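Local coordinates for protein ADP-ribosylating toxin CARDS (Mycoplasma pneumoniae, PDB 4TLV) that transfers the ADP-ribosyl group of NAD(+) to multiple target proteins in vitro and causes vacuolation of mammalian cells as the main virulence factor of its bacterium, at residues A[78-83]-A[148-153]; A[56-61]-A[131-136]. All coordinates share one frame; numbering follows the deposited sequence.

Contact 1 (A[78-83]-A[148-153])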
ATOM      1  N   ALA A  78      -2.453 -10.518 -21.884  1.00 15.94           N
ATOM      2  CA  ALA A  78      -1.733 -11.394 -20.952  1.00 15.32           C
ATOM      3  C   ALA A  78      -2.780 -12.116 -20.128  1.00 18.61           C
ATOM      4  O   ALA A  78      -3.971 -12.018 -20.431  1.00 16.04           O
ATOM      5  CB  ALA A  78      -0.814 -10.565 -20.037  1.00 16.20           C
ATOM      6  N   TYR A  79      -2.350 -12.857 -19.105  1.00 14.55           N
ATOM      7  CA  TYR A  79      -3.291 -13.564 -18.246  1.00 12.07           C
ATOM      8  C   TYR A  79      -3.065 -13.229 -16.793  1.00 15.44           C
ATOM      9  O   TYR A  79      -1.930 -13.138 -16.350  1.00 12.34           O
ATOM     10  CB  TYR A  79      -3.182 -15.068 -18.445  1.00 14.54           C
ATOM     11  CG  TYR A  79      -3.553 -15.448 -19.848  1.00 18.57           C
ATOM     12  CD1 TYR A  79      -4.876 -15.669 -20.191  1.00 17.70           C
ATOM     13  CD2 TYR A  79      -2.586 -15.525 -20.841  1.00 18.90           C
ATOM     14  CE1 TYR A  79      -5.232 -15.992 -21.480  1.00 27.72           C
ATOM     15  CE2 TYR A  79      -2.931 -15.836 -22.139  1.00 23.31           C
ATOM     16  CZ  TYR A  79      -4.258 -16.073 -22.451  1.00 26.47           C
ATOM     17  OH  TYR A  79      -4.609 -16.396 -23.743  1.00 34.46           O
ATOM     18  N   LEU A  80      -4.157 -13.031 -16.070  1.00 13.54           N
ATOM     19  CA  LEU A  80      -4.092 -12.849 -14.625  1.00 15.06           C
ATOM     20  C   LEU A  80      -4.333 -14.204 -14.001  1.00 17.50           C
ATOM     21  O   LEU A  80      -5.359 -14.831 -14.261  1.00 14.89           O
ATOM     22  CB  LEU A  80      -5.177 -11.890 -14.166  1.00 14.94           C
ATOM     23  CG  LEU A  80      -5.392 -11.761 -12.652  1.00 17.75           C
ATOM     24  CD1 LEU A  80      -4.201 -11.043 -12.017  1.00 16.91           C
ATOM     25  CD2 LEU A  80      -6.671 -11.000 -12.397  1.00 15.52           C
ATOM     26  N   TYR A  81      -3.385 -14.660 -13.189  1.00 13.57           N
ATOM     27  CA  TYR A  81      -3.529 -15.931 -12.497  1.00 10.54           C
ATOM     28  C   TYR A  81      -3.810 -15.757 -11.016  1.00 15.79           C
ATOM     29  O   TYR A  81      -3.166 -14.946 -10.343  1.00 12.59           O
ATOM     30  CB  TYR A  81      -2.259 -16.748 -12.656  1.00 14.26           C
ATOM     31  CG  TYR A  81      -2.050 -17.176 -14.072  1.00 11.94           C
ATOM     32  CD1 TYR A  81      -2.742 -18.268 -14.589  1.00 12.28           C
ATOM     33  CD2 TYR A  81      -1.188 -16.486 -14.911  1.00 12.56           C
ATOM     34  CE1 TYR A  81      -2.561 -18.666 -15.893  1.00 14.91           C
ATOM     35  CE2 TYR A  81      -1.012 -16.875 -16.229  1.00 14.32           C
ATOM     36  CZ  TYR A  81      -1.695 -17.968 -16.708  1.00 13.16           C
ATOM     37  OH  TYR A  81      -1.535 -18.375 -18.011  1.00 18.21           O
ATOM     38  N   GLU A  82      -4.757 -16.548 -10.521  1.00 13.84           N
ATOM     39  CA  GLU A  82      -5.098 -16.592  -9.107  1.00 13.30           C
ATOM     40  C   GLU A  82      -4.450 -17.838  -8.515  1.00 11.06           C
ATOM     41  O   GLU A  82      -4.680 -18.946  -8.999  1.00 15.30           O
ATOM     42  CB  GLU A  82      -6.615 -16.674  -8.958  1.00 13.31           C
ATOM     43  CG  GLU A  82      -7.087 -16.850  -7.527  1.00 15.42           C
ATOM     44  CD  GLU A  82      -8.603 -16.977  -7.449  1.00 18.40           C
ATOM     45  OE1 GLU A  82      -9.133 -17.996  -7.918  1.00 19.05           O
ATOM     46  OE2 GLU A  82      -9.247 -16.052  -6.937  1.00 28.14           O
ATOM     47  N   ILE A  83      -3.639 -17.657  -7.469  1.00  9.67           N
ATOM     48  CA  ILE A  83      -2.738 -18.693  -6.984  1.00 10.71           C
ATOM     49  C   ILE A  83      -2.921 -18.876  -5.478  1.00 11.40           C
ATOM     50  O   ILE A  83      -2.770 -17.917  -4.719  1.00 11.55           O
ATOM     51  CB  ILE A  83      -1.261 -18.277  -7.243  1.00 12.74           C
ATOM     52  CG1 ILE A  83      -1.024 -17.950  -8.726  1.00 11.66           C
ATOM     53  CG2 ILE A  83      -0.284 -19.327  -6.716  1.00 10.22           C
ATOM     54  CD1 ILE A  83       0.267 -17.148  -8.994  1.00 14.52           C
ATOM     55  N   SER A 148      -7.157 -20.332 -11.047  1.00 13.70           N
ATOM     56  CA  SER A 148      -7.933 -19.687 -12.117  1.00 16.17           C
ATOM     57  C   SER A 148      -7.068 -18.774 -12.969  1.00 15.26           C
ATOM     58  O   SER A 148      -5.967 -18.390 -12.568  1.00 14.37           O
ATOM     59  CB  SER A 148      -9.066 -18.841 -11.516  1.00 18.37           C
ATOM     60  OG  SER A 148      -9.801 -19.573 -10.549  1.00 28.31           O
ATOM     61  N   ALA A 149      -7.585 -18.405 -14.138  1.00 16.42           N
ATOM     62  CA  ALA A 149      -6.958 -17.389 -14.977  1.00 16.17           C
ATOM     63  C   ALA A 149      -8.026 -16.552 -15.675  1.00 18.48           C
ATOM     64  O   ALA A 149      -9.126 -17.047 -15.926  1.00 15.30           O
ATOM     65  CB  ALA A 149      -6.059 -18.033 -15.998  1.00 15.30           C
ATOM     66  N   TRP A 150      -7.702 -15.283 -15.954  1.00 14.60           N
ATOM     67  CA  TRP A 150      -8.538 -14.401 -16.774  1.00 18.53           C
ATOM     68  C   TRP A 150      -7.666 -13.768 -17.841  1.00 17.99           C
ATOM     69  O   TRP A 150      -6.529 -13.387 -17.572  1.00 14.57           O
ATOM     70  CB  TRP A 150      -9.118 -13.238 -15.962  1.00 14.92           C
ATOM     71  CG  TRP A 150     -10.036 -13.609 -14.876  1.00 18.46           C
ATOM     72  CD1 TRP A 150     -11.398 -13.579 -14.909  1.00 21.93           C
ATOM     73  CD2 TRP A 150      -9.674 -14.062 -13.572  1.00 21.39           C
ATOM     74  NE1 TRP A 150     -11.910 -13.983 -13.700  1.00 22.22           N
ATOM     75  CE2 TRP A 150     -10.868 -14.285 -12.861  1.00 21.87           C
ATOM     76  CE3 TRP A 150      -8.450 -14.286 -12.930  1.00 19.86           C
ATOM     77  CZ2 TRP A 150     -10.879 -14.731 -11.542  1.00 24.91           C
ATOM     78  CZ3 TRP A 150      -8.462 -14.733 -11.624  1.00 21.57           C
ATOM     79  CH2 TRP A 150      -9.669 -14.951 -10.945  1.00 22.72           C
ATOM     80  N   LEU A 151      -8.199 -13.631 -19.051  1.00 15.85           N
ATOM     81  CA  LEU A 151      -7.525 -12.854 -20.083  1.00 16.33           C
ATOM     82  C   LEU A 151      -7.569 -11.383 -19.681  1.00 17.11           C
ATOM     83  O   LEU A 151      -8.621 -10.876 -19.299  1.00 17.30           O
ATOM     84  CB  LEU A 151      -8.227 -13.043 -21.433  1.00 18.59           C
ATOM     85  CG  LEU A 151      -7.711 -12.155 -22.562  1.00 25.62           C
ATOM     86  CD1 LEU A 151      -6.258 -12.476 -22.902  1.00 23.49           C
ATOM     87  CD2 LEU A 151      -8.602 -12.291 -23.795  1.00 30.45           C
ATOM     88  N   VAL A 152      -6.435 -10.696 -19.734  1.00 17.00           N
ATOM     89  CA  VAL A 152      -6.451  -9.263 -19.438  1.00 16.59           C
ATOM     90  C   VAL A 152      -5.876  -8.523 -20.623  1.00 16.17           C
ATOM     91  O   VAL A 152      -5.063  -9.065 -21.365  1.00 17.36           O
ATOM     92  CB  VAL A 152      -5.656  -8.900 -18.172  1.00 17.09           C
ATOM     93  CG1 VAL A 152      -6.189  -9.679 -16.976  1.00 17.07           C
ATOM     94  CG2 VAL A 152      -4.179  -9.177 -18.370  1.00 18.35           C
ATOM     95  N   ASP A 153      -6.313  -7.286 -20.813  1.00 20.04           N
ATOM     96  CA  ASP A 153      -5.755  -6.468 -21.877  1.00 18.37           C
ATOM     97  C   ASP A 153      -5.579  -5.023 -21.419  1.00 19.01           C
ATOM     98  O   ASP A 153      -6.163  -4.588 -20.415  1.00 18.02           O
ATOM     99  CB  ASP A 153      -6.590  -6.572 -23.167  1.00 21.32           C
ATOM    100  CG  ASP A 153      -8.018  -6.080 -22.990  1.00 26.72           C
ATOM    101  OD1 ASP A 153      -8.275  -5.309 -22.050  1.00 28.70           O
ATOM    102  OD2 ASP A 153      -8.888  -6.441 -23.811  1.00 33.20           O
TER
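The broad indole of Trp150 and the forked end of Leu80 lie side by side and point the same way, a good example of how cross-strand neighbours in an antiparallel sheet share one surface. CE3 of Trp150 rests 3.8 Å from CD2 of Leu80. The far end of the indole extends along the strand to Glu82, where CZ3 of Trp150 meets CB of Glu82 at 3.8 Å; this CB lies at the ring edge, and the carboxylate plane stands 82° from that of the indole. CG of Trp150 is anti to its own carbonyl carbon (chi1 -63°), which turns the edge of the ring toward Glu82, diagonally across the strands. On the other flank of Leu80, CG1 of Val152 fits against CB of Leu80 at 3.7 Å. Glu82 forms a salt bridge with Arg147, and the Ser148 hydroxyl is hydrogen-bonded to Glu179.

On the reverse face two tyrosine rings meet smaller aliphatic groups. The methyl of Ala149 approaches the Tyr81 ring obliquely, CB 3.6 Å from CE1 and equally close to CD1, while Pro18 and Ile21 of helix 18-24 also touch that tyrosine. CD1 of Leu151 reaches Tyr79 at CE1, 3.9 Å away, the two side chains crossing obliquely.

Five backbone hydrogen bonds fix this register; that from Leu80 N to Trp150 O, at 2.8 Å, lies in the carbonyl plane. Strand 9-14 flanks 78-83 and strand 168-181 flanks 148-153, making this the middle of the antiparallel five-stranded sheet of the mono-ADP-ribosyltransferase domain, in the pertussis toxin subunit 1 family.

Contact 2 (A[56-61]-A[131-136]); sequences PTAAIR and YQREWF
Ala58 presents its methyl group to the turn at 131-133, and the small size of that side chain lets a helix come close to a bare backbone. CB of Ala58 lies 3.3 Å from the carbonyl oxygen of Tyr131 and 3.7 Å from O of Gln132, touching two successive peptide units. No hydrogen bond joins the two segments, so their fit rests on contact alone. The CA atoms of Ala58 and Gln132 are 5.2 Å apart. Arg133 adds the aliphatic root of its side chain, with CG 4.0 Å from CB of Ala58; beyond this point the chain bends twice, and its guanidinium forms a salt bridge with Glu54.

Three residues further on, Arg61 and Tyr131 cross at about a right angle. It is the methylene part of the arginine that does the touching: CG of Arg61 comes within 3.9 Å of CE1 of Tyr131, approaching the ring obliquely. The guanidinium plane is inclined 42° to the ring. Placed between its backbone N and carbonyl carbon (chi1 77°), CG of Tyr131 brings CE1 to the methylenes of Arg61, and CG of Gln132 covers part of one ring face from 3.7 Å above its plane. The polar ends are held elsewhere, Tyr131 OH by the carbonyl of Ser225, and Arg61 by the carbonyls of Val220 and Met434, the last belonging to the D2 domain.

Ser53 of strand 49-53 touches Ala58 as well, and its hydroxyl is hydrogen-bonded to Gln132 O. Helix 56-60 follows two residues after strand 49-53, whose partner in the sheet, strand 134-138, begins where the 131-133 turn ends, while strand 9-14 packs against Pro56, Ala59 and Ile60.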
ATOM      1  N   PRO A  56      -5.363  -8.345  -7.231  1.00 14.54           N
ATOM      2  CA  PRO A  56      -5.313  -8.282  -8.695  1.00 15.97           C
ATOM      3  C   PRO A  56      -4.933  -6.884  -9.187  1.00 13.15           C
ATOM      4  O   PRO A  56      -4.210  -6.735 -10.169  1.00 12.35           O
ATOM      5  CB  PRO A  56      -6.762  -8.602  -9.115  1.00 13.28           C
ATOM      6  CG  PRO A  56      -7.322  -9.372  -7.980  1.00 15.46           C
ATOM      7  CD  PRO A  56      -6.672  -8.811  -6.736  1.00 14.91           C
ATOM      8  N   THR A  57      -5.414  -5.856  -8.503  1.00 11.09           N
ATOM      9  CA  THR A  57      -5.125  -4.500  -8.926  1.00 14.15           C
ATOM     10  C   THR A  57      -3.624  -4.183  -8.889  1.00 13.14           C
ATOM     11  O   THR A  57      -3.094  -3.548  -9.803  1.00 12.08           O
ATOM     12  CB  THR A  57      -5.904  -3.477  -8.083  1.00 15.39           C
ATOM     13  OG1 THR A  57      -7.305  -3.731  -8.225  1.00 18.15           O
ATOM     14  CG2 THR A  57      -5.597  -2.061  -8.550  1.00 17.97           C
ATOM     15  N   ALA A  58      -2.946  -4.616  -7.832  1.00 12.97           N
ATOM     16  CA  ALA A  58      -1.507  -4.403  -7.742  1.00 11.97           C
ATOM     17  C   ALA A  58      -0.740  -5.300  -8.720  1.00 10.31           C
ATOM     18  O   ALA A  58       0.261  -4.878  -9.294  1.00 14.33           O
ATOM     19  CB  ALA A  58      -1.015  -4.608  -6.292  1.00 12.94           C
ATOM     20  N   ALA A  59      -1.201  -6.535  -8.915  1.00 11.49           N
ATOM     21  CA  ALA A  59      -0.540  -7.430  -9.870  1.00 11.36           C
ATOM     22  C   ALA A  59      -0.576  -6.858 -11.292  1.00 11.65           C
ATOM     23  O   ALA A  59       0.315  -7.128 -12.091  1.00 11.36           O
ATOM     24  CB  ALA A  59      -1.183  -8.825  -9.859  1.00 12.71           C
ATOM     25  N   ILE A  60      -1.625  -6.108 -11.620  1.00  9.79           N
ATOM     26  CA  ILE A  60      -1.826  -5.702 -13.015  1.00 11.56           C
ATOM     27  C   ILE A  60      -1.377  -4.268 -13.307  1.00 10.95           C
ATOM     28  O   ILE A  60      -1.327  -3.846 -14.471  1.00 10.93           O
ATOM     29  CB  ILE A  60      -3.293  -5.930 -13.493  1.00 17.09           C
ATOM     30  CG1 ILE A  60      -3.376  -5.833 -15.023  1.00 20.20           C
ATOM     31  CG2 ILE A  60      -4.220  -4.903 -12.887  1.00 17.09           C
ATOM     32  CD1 ILE A  60      -4.689  -6.387 -15.603  1.00 23.44           C
ATOM     33  N   ARG A  61      -1.007  -3.523 -12.268  1.00  9.29           N
ATOM     34  CA  ARG A  61      -0.612  -2.117 -12.469  1.00  9.39           C
ATOM     35  C   ARG A  61       0.458  -1.914 -13.553  1.00 10.69           C
ATOM     36  O   ARG A  61       0.327  -1.012 -14.404  1.00 10.38           O
ATOM     37  CB  ARG A  61      -0.186  -1.465 -11.147  1.00  9.01           C
ATOM     38  CG  ARG A  61       0.301   0.008 -11.259  1.00  9.32           C
ATOM     39  CD  ARG A  61      -0.692   0.919 -11.987  1.00 11.47           C
ATOM     40  NE  ARG A  61      -0.110   2.250 -12.153  1.00  9.76           N
ATOM     41  CZ  ARG A  61       0.747   2.576 -13.123  1.00  9.65           C
ATOM     42  NH1 ARG A  61       1.097   1.669 -14.026  1.00 10.01           N
ATOM     43  NH2 ARG A  61       1.252   3.815 -13.190  1.00 10.15           N
ATOM     44  N   TYR A 131       3.561  -0.545  -3.177  1.00  9.75           N
ATOM     45  CA  TYR A 131       2.224  -0.687  -3.763  1.00 10.17           C
ATOM     46  C   TYR A 131       2.066  -2.027  -4.477  1.00 11.41           C
ATOM     47  O   TYR A 131       0.942  -2.473  -4.740  1.00 10.05           O
ATOM     48  CB  TYR A 131       1.947   0.444  -4.769  1.00  8.34           C
ATOM     49  CG  TYR A 131       2.663   0.219  -6.090  1.00 10.53           C
ATOM     50  CD1 TYR A 131       2.061  -0.495  -7.121  1.00  9.76           C
ATOM     51  CD2 TYR A 131       3.952   0.701  -6.295  1.00  8.34           C
ATOM     52  CE1 TYR A 131       2.723  -0.733  -8.311  1.00 10.64           C
ATOM     53  CE2 TYR A 131       4.629   0.455  -7.484  1.00  8.30           C
ATOM     54  CZ  TYR A 131       4.006  -0.251  -8.489  1.00  8.73           C
ATOM     55  OH  TYR A 131       4.671  -0.491  -9.677  1.00 10.55           O
ATOM     56  N   GLN A 132       3.189  -2.657  -4.831  1.00  9.66           N
ATOM     57  CA  GLN A 132       3.145  -3.971  -5.478  1.00 12.54           C
ATOM     58  C   GLN A 132       2.518  -5.058  -4.592  1.00 10.17           C
ATOM     59  O   GLN A 132       2.103  -6.108  -5.086  1.00  9.22           O
ATOM     60  CB  GLN A 132       4.547  -4.402  -5.947  1.00 10.55           C
ATOM     61  CG  GLN A 132       5.105  -3.502  -7.052  1.00 11.54           C
ATOM     62  CD  GLN A 132       6.492  -3.904  -7.506  1.00 16.39           C
ATOM     63  OE1 GLN A 132       6.743  -3.738  -8.785  1.00 11.10           O
ATOM     64  NE2 GLN A 132       7.328  -4.368  -6.711  1.00 13.01           N
ATOM     65  N   ARG A 133       2.444  -4.801  -3.290  1.00  9.71           N
ATOM     66  CA  ARG A 133       1.878  -5.773  -2.357  1.00 10.87           C
ATOM     67  C   ARG A 133       2.502  -7.142  -2.590  1.00 10.88           C
ATOM     68  O   ARG A 133       1.796  -8.150  -2.605  1.00  8.76           O
ATOM     69  CB  ARG A 133       0.349  -5.865  -2.531  1.00 12.22           C
ATOM     70  CG  ARG A 133      -0.393  -4.546  -2.291  1.00 14.67           C
ATOM     71  CD  ARG A 133      -0.684  -4.292  -0.812  1.00 22.63           C
ATOM     72  NE  ARG A 133      -1.634  -5.253  -0.207  1.00 18.05           N
ATOM     73  CZ  ARG A 133      -2.963  -5.141  -0.238  1.00 20.22           C
ATOM     74  NH1 ARG A 133      -3.560  -4.126  -0.879  1.00 21.76           N
ATOM     75  NH2 ARG A 133      -3.714  -6.056   0.371  1.00 25.65           N
ATOM     76  N   GLU A 134       3.821  -7.184  -2.772  1.00 10.55           N
ATOM     77  CA  GLU A 134       4.479  -8.417  -3.233  1.00  8.53           C
ATOM     78  C   GLU A 134       4.566  -9.517  -2.185  1.00  8.84           C
ATOM     79  O   GLU A 134       4.998  -9.293  -1.062  1.00  8.58           O
ATOM     80  CB  GLU A 134       5.895  -8.163  -3.791  1.00  9.12           C
ATOM     81  CG  GLU A 134       6.579  -9.490  -4.212  1.00 12.63           C
ATOM     82  CD  GLU A 134       7.915  -9.317  -4.913  1.00 14.41           C
ATOM     83  OE1 GLU A 134       8.446  -8.185  -4.955  1.00 15.77           O
ATOM     84  OE2 GLU A 134       8.433 -10.337  -5.415  1.00 15.93           O
ATOM     85  N   TRP A 135       4.135 -10.708  -2.574  1.00 10.13           N
ATOM     86  CA  TRP A 135       4.463 -11.931  -1.846  1.00  9.33           C
ATOM     87  C   TRP A 135       5.350 -12.691  -2.821  1.00 11.08           C
ATOM     88  O   TRP A 135       4.980 -12.876  -3.986  1.00 12.23           O
ATOM     89  CB  TRP A 135       3.191 -12.730  -1.547  1.00  8.01           C
ATOM     90  CG  TRP A 135       2.384 -12.148  -0.425  1.00  9.15           C
ATOM     91  CD1 TRP A 135       1.544 -11.082  -0.488  1.00 11.71           C
ATOM     92  CD2 TRP A 135       2.362 -12.605   0.936  1.00 11.84           C
ATOM     93  NE1 TRP A 135       0.990 -10.841   0.752  1.00  8.77           N
ATOM     94  CE2 TRP A 135       1.475 -11.767   1.638  1.00 10.97           C
ATOM     95  CE3 TRP A 135       3.002 -13.653   1.623  1.00 10.36           C
ATOM     96  CZ2 TRP A 135       1.204 -11.939   2.998  1.00 15.18           C
ATOM     97  CZ3 TRP A 135       2.747 -13.812   2.967  1.00 12.13           C
ATOM     98  CH2 TRP A 135       1.844 -12.957   3.647  1.00 10.56           C
ATOM     99  N   PHE A 136       6.543 -13.068  -2.388  1.00  9.82           N
ATOM    100  CA  PHE A 136       7.422 -13.823  -3.265  1.00  9.35           C
ATOM    101  C   PHE A 136       7.449 -15.268  -2.814  1.00  9.60           C
ATOM    102  O   PHE A 136       7.266 -15.554  -1.626  1.00 10.66           O
ATOM    103  CB  PHE A 136       8.832 -13.216  -3.323  1.00  9.69           C
ATOM    104  CG  PHE A 136       9.592 -13.258  -2.013  1.00 12.22           C
ATOM    105  CD1 PHE A 136       9.432 -12.247  -1.067  1.00 10.37           C
ATOM    106  CD2 PHE A 136      10.498 -14.282  -1.748  1.00 13.46           C
ATOM    107  CE1 PHE A 136      10.138 -12.263   0.127  1.00 10.77           C
ATOM    108  CE2 PHE A 136      11.214 -14.297  -0.546  1.00 13.17           C
ATOM    109  CZ  PHE A 136      11.032 -13.277   0.385  1.00 12.13           C
TER

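Overall arrangement
Contact 1 and contact 2 lie in the same mono-ADP-ribosyltransferase domain, their centres about 13 Å apart, and show how one short helix can bridge two sheets. Helix 56-60 touches the 131-133 turn through Ala58, yet it also packs on contact 1, with CD1 of Ile60 3.7 Å from CB of Val152 and CB of Pro56 4.1 Å from CD2 of Leu80. Contact 2 also reaches region 208-258, inferred to form the NAD(+)-binding pocket, through the bonds of Arg61 to Val220 and of Tyr131 to Ser225. A sulfate lies about 5 Å from the side chain of Glu82 and a glycerol about 3 Å from that of Arg61, each probably from the crystallisation liquor.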